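Local atomic coordinates of ornithine decarboxylase (Entamoeba histolytica, PDB entry 4AIB), a protein that probably catalyses the pyridoxal 5'-phosphate-dependent decarboxylation of L-ornithine to putrescine, the entry step of polyamine synthesis, working as a homodimer. Residues K284-L295 and K323-G331. Sequence-based numbering, arbitrary orientation.
Sequences KKQIEYTSGDGL and KMYESIIYG
Glu288 and Tyr330 supply the one side-chain hydrogen bond that spans this parallel strand pair: the phenol OH of Tyr330 donates to Glu288 OE1 at 2.8 Å. The hydroxyl arrives from above the carboxylate plane, which stands 85° from the ring plane. With CG anti to its carbonyl carbon (chi1 -61°), Tyr330 leans back along 284-291 to reach an acid two residues before its bridge partner Thr290, on the same face of the sheet. Arg277, on the antiparallel neighbour 267-281, forms a salt bridge with the same OE1, so a charge and a phenol share one oxygen.

Between the backbones, Tyr289 turns both its N and its O to strand 324-330, bonding Ile328 O at 2.8 Å and accepting from Tyr330 N, on either side of Ile329 in sequence. The ladder continues through Ser291 N to Tyr330 O, but at the other end Ile287 N to Glu326 O is weak at 3.4 Å.

On the other face, Ser327 OG donates to Tyr325 O of its own strand while lying at the edge of the Tyr289 ring, 3.5 Å from CE2. Farther out, Ile287 CD1 packs obliquely on Tyr325 CD2 at 3.7 Å, while Lys284 CE meets that ring's edge at CE1.

Within the beta domain, this chemistry ties three adjacent strands through one carboxylate, whose ionised form Arg277 would probably favour.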
loop_
_atom_site.group_PDB
_atom_site.type_symbol
_atom_site.label_atom_id
_atom_site.label_comp_id
_atom_site.label_asym_id
_atom_site.label_seq_id
_atom_site.Cartn_x
_atom_site.Cartn_y
_atom_site.Cartn_z
ATOM N N LYS A 284 33.024 12.987 -1.931
ATOM C CA LYS A 284 32.518 12.729 -3.280
ATOM C C LYS A 284 31.006 12.908 -3.398
ATOM O O LYS A 284 30.245 12.460 -2.539
ATOM C CB LYS A 284 32.930 11.330 -3.757
ATOM C CG LYS A 284 33.502 11.280 -5.172
ATOM C CD LYS A 284 32.456 11.558 -6.246
ATOM C CE LYS A 284 33.066 11.585 -7.639
ATOM N NZ LYS A 284 33.425 10.224 -8.125
ATOM N N LYS A 285 30.588 13.553 -4.484
ATOM C CA LYS A 285 29.186 13.896 -4.715
ATOM C C LYS A 285 28.292 12.705 -5.056
ATOM O O LYS A 285 28.608 11.900 -5.935
ATOM C CB LYS A 285 29.063 14.989 -5.791
ATOM C CG LYS A 285 29.807 14.705 -7.092
ATOM C CD LYS A 285 30.211 15.987 -7.810
ATOM C CE LYS A 285 29.064 16.593 -8.606
ATOM N NZ LYS A 285 29.451 17.888 -9.230
ATOM N N GLN A 286 27.185 12.597 -4.325
ATOM C CA GLN A 286 26.093 11.697 -4.682
ATOM C C GLN A 286 24.936 12.539 -5.212
ATOM O O GLN A 286 24.742 13.677 -4.778
ATOM C CB GLN A 286 25.655 10.837 -3.486
ATOM C CG GLN A 286 25.314 11.604 -2.212
ATOM C CD GLN A 286 24.554 10.767 -1.195
ATOM O OE1 GLN A 286 24.628 9.537 -1.196
ATOM N NE2 GLN A 286 23.820 11.439 -0.315
ATOM N N ILE A 287 24.185 11.993 -6.164
ATOM C CA ILE A 287 23.100 12.744 -6.796
ATOM C C ILE A 287 21.741 12.093 -6.545
ATOM O O ILE A 287 21.507 10.949 -6.939
ATOM C CB ILE A 287 23.331 12.944 -8.313
ATOM C CG1 ILE A 287 24.789 13.333 -8.596
ATOM C CG2 ILE A 287 22.383 14.008 -8.851
ATOM C CD1 ILE A 287 25.193 13.255 -10.054
ATOM N N GLU A 288 20.856 12.836 -5.886
ATOM C CA GLU A 288 19.504 12.370 -5.589
ATOM C C GLU A 288 18.546 12.688 -6.732
ATOM O O GLU A 288 18.567 13.787 -7.287
ATOM C CB GLU A 288 18.992 12.993 -4.287
ATOM C CG GLU A 288 19.596 12.391 -3.026
ATOM C CD GLU A 288 19.345 13.235 -1.788
ATOM O OE1 GLU A 288 18.187 13.651 -1.572
ATOM O OE2 GLU A 288 20.304 13.475 -1.023
ATOM N N TYR A 289 17.708 11.715 -7.079
ATOM C CA TYR A 289 16.733 11.882 -8.151
ATOM C C TYR A 289 15.318 11.583 -7.676
ATOM O O TYR A 289 15.113 10.793 -6.753
ATOM C CB TYR A 289 17.088 10.993 -9.345
ATOM C CG TYR A 289 18.379 11.375 -10.033
ATOM C CD1 TYR A 289 18.406 12.382 -10.999
ATOM C CD2 TYR A 289 19.575 10.730 -9.722
ATOM C CE1 TYR A 289 19.587 12.736 -11.632
ATOM C CE2 TYR A 289 20.761 11.076 -10.350
ATOM C CZ TYR A 289 20.761 12.078 -11.304
ATOM O OH TYR A 289 21.937 12.425 -11.929
ATOM N N THR A 290 14.346 12.230 -8.307
ATOM C CA THR A 290 12.946 11.992 -7.995
ATOM C C THR A 290 12.232 11.460 -9.233
ATOM O O THR A 290 12.013 12.182 -10.211
ATOM C CB THR A 290 12.265 13.254 -7.431
ATOM O OG1 THR A 290 13.058 13.768 -6.354
ATOM C CG2 THR A 290 10.870 12.932 -6.910
ATOM N N SER A 291 11.896 10.176 -9.173
ATOM C CA SER A 291 11.292 9.460 -10.286
ATOM C C SER A 291 9.771 9.540 -10.241
ATOM O O SER A 291 9.181 9.604 -9.164
ATOM C CB SER A 291 11.740 8.004 -10.259
ATOM O OG SER A 291 11.089 7.265 -11.265
ATOM N N GLY A 292 9.148 9.511 -11.418
ATOM C CA GLY A 292 7.703 9.710 -11.572
ATOM C C GLY A 292 6.788 8.894 -10.674
ATOM O O GLY A 292 6.207 7.899 -11.111
ATOM N N ASP A 293 6.665 9.340 -9.422
ATOM C CA ASP A 293 5.783 8.751 -8.404
ATOM C C ASP A 293 5.796 9.582 -7.117
ATOM O O ASP A 293 6.589 10.518 -6.980
ATOM C CB ASP A 293 6.160 7.293 -8.095
ATOM C CG ASP A 293 5.166 6.289 -8.668
ATOM O OD1 ASP A 293 4.183 6.703 -9.323
ATOM O OD2 ASP A 293 5.369 5.074 -8.456
ATOM N N GLY A 294 4.914 9.233 -6.181
ATOM C CA GLY A 294 4.807 9.927 -4.898
ATOM C C GLY A 294 5.944 9.608 -3.942
ATOM O O GLY A 294 6.417 8.470 -3.886
ATOM N N LEU A 295 6.361 10.615 -3.176
ATOM C CA LEU A 295 7.516 10.510 -2.272
ATOM C C LEU A 295 7.300 9.626 -1.034
ATOM O O LEU A 295 8.225 9.431 -0.239
ATOM C CB LEU A 295 8.036 11.911 -1.879
ATOM C CG LEU A 295 7.256 12.965 -1.064
ATOM C CD1 LEU A 295 5.892 13.304 -1.658
ATOM C CD2 LEU A 295 7.126 12.597 0.411
ATOM N N LYS A 323 31.485 9.260 -16.329
ATOM C CA LYS A 323 31.411 9.803 -14.964
ATOM C C LYS A 323 30.222 9.246 -14.175
ATOM O O LYS A 323 29.180 9.896 -14.057
ATOM C CB LYS A 323 31.405 11.343 -14.963
ATOM C CG LYS A 323 32.648 12.003 -15.552
ATOM C CD LYS A 323 32.508 12.292 -17.043
ATOM C CE LYS A 323 31.582 13.471 -17.310
ATOM N NZ LYS A 323 31.327 13.663 -18.764
ATOM N N MET A 324 30.387 8.039 -13.645
ATOM C CA MET A 324 29.347 7.393 -12.852
ATOM C C MET A 324 29.343 7.875 -11.404
ATOM O O MET A 324 30.382 7.887 -10.739
ATOM C CB MET A 324 29.494 5.871 -12.907
ATOM C CG MET A 324 28.513 5.176 -13.838
ATOM S SD MET A 324 28.684 5.610 -15.578
ATOM C CE MET A 324 27.414 4.563 -16.285
ATOM N N TYR A 325 28.164 8.271 -10.929
ATOM C CA TYR A 325 27.982 8.726 -9.553
ATOM C C TYR A 325 26.982 7.836 -8.816
ATOM O O TYR A 325 26.045 7.315 -9.424
ATOM C CB TYR A 325 27.495 10.179 -9.525
ATOM C CG TYR A 325 28.410 11.164 -10.220
ATOM C CD1 TYR A 325 29.557 11.648 -9.588
ATOM C CD2 TYR A 325 28.124 11.622 -11.506
ATOM C CE1 TYR A 325 30.396 12.552 -10.221
ATOM C CE2 TYR A 325 28.957 12.530 -12.145
ATOM C CZ TYR A 325 30.091 12.990 -11.500
ATOM O OH TYR A 325 30.920 13.888 -12.130
ATOM N N GLU A 326 27.190 7.665 -7.511
ATOM C CA GLU A 326 26.259 6.909 -6.673
ATOM C C GLU A 326 24.948 7.679 -6.544
ATOM O O GLU A 326 24.881 8.705 -5.863
ATOM C CB GLU A 326 26.865 6.628 -5.293
ATOM C CG GLU A 326 25.972 5.799 -4.377
ATOM C CD GLU A 326 26.536 5.633 -2.976
ATOM O OE1 GLU A 326 27.335 6.487 -2.535
ATOM O OE2 GLU A 326 26.173 4.641 -2.309
ATOM N N SER A 327 23.911 7.176 -7.208
ATOM C CA SER A 327 22.633 7.873 -7.285
ATOM C C SER A 327 21.562 7.239 -6.405
ATOM O O SER A 327 21.422 6.013 -6.367
ATOM C CB SER A 327 22.154 7.943 -8.738
ATOM O OG SER A 327 23.114 8.586 -9.560
ATOM N N ILE A 328 20.823 8.092 -5.697
ATOM C CA ILE A 328 19.689 7.683 -4.868
ATOM C C ILE A 328 18.399 8.097 -5.572
ATOM O O ILE A 328 18.154 9.284 -5.788
ATOM C CB ILE A 328 19.733 8.342 -3.464
ATOM C CG1 ILE A 328 21.057 8.044 -2.738
ATOM C CG2 ILE A 328 18.517 7.943 -2.631
ATOM C CD1 ILE A 328 21.150 6.681 -2.077
ATOM N N ILE A 329 17.576 7.115 -5.928
ATOM C CA ILE A 329 16.331 7.387 -6.644
ATOM C C ILE A 329 15.132 7.269 -5.706
ATOM O O ILE A 329 14.952 6.256 -5.028
ATOM C CB ILE A 329 16.156 6.463 -7.870
ATOM C CG1 ILE A 329 17.461 6.378 -8.668
ATOM C CG2 ILE A 329 15.033 6.972 -8.765
ATOM C CD1 ILE A 329 17.608 5.107 -9.475
ATOM N N TYR A 330 14.322 8.324 -5.667
ATOM C CA TYR A 330 13.134 8.359 -4.820
ATOM C C TYR A 330 11.874 8.025 -5.610
ATOM O O TYR A 330 11.808 8.260 -6.819
ATOM C CB TYR A 330 12.989 9.728 -4.147
ATOM C CG TYR A 330 14.143 10.102 -3.244
ATOM C CD1 TYR A 330 14.429 9.357 -2.101
ATOM C CD2 TYR A 330 14.944 11.207 -3.525
ATOM C CE1 TYR A 330 15.482 9.694 -1.267
ATOM C CE2 TYR A 330 16.001 11.554 -2.696
ATOM C CZ TYR A 330 16.264 10.794 -1.570
ATOM O OH TYR A 330 17.308 11.128 -0.739
ATOM N N GLY A 331 10.882 7.473 -4.915
ATOM C CA GLY A 331 9.595 7.141 -5.521
ATOM C C GLY A 331 8.794 8.378 -5.880
ATOM O O GLY A 331 8.915 9.418 -5.229
#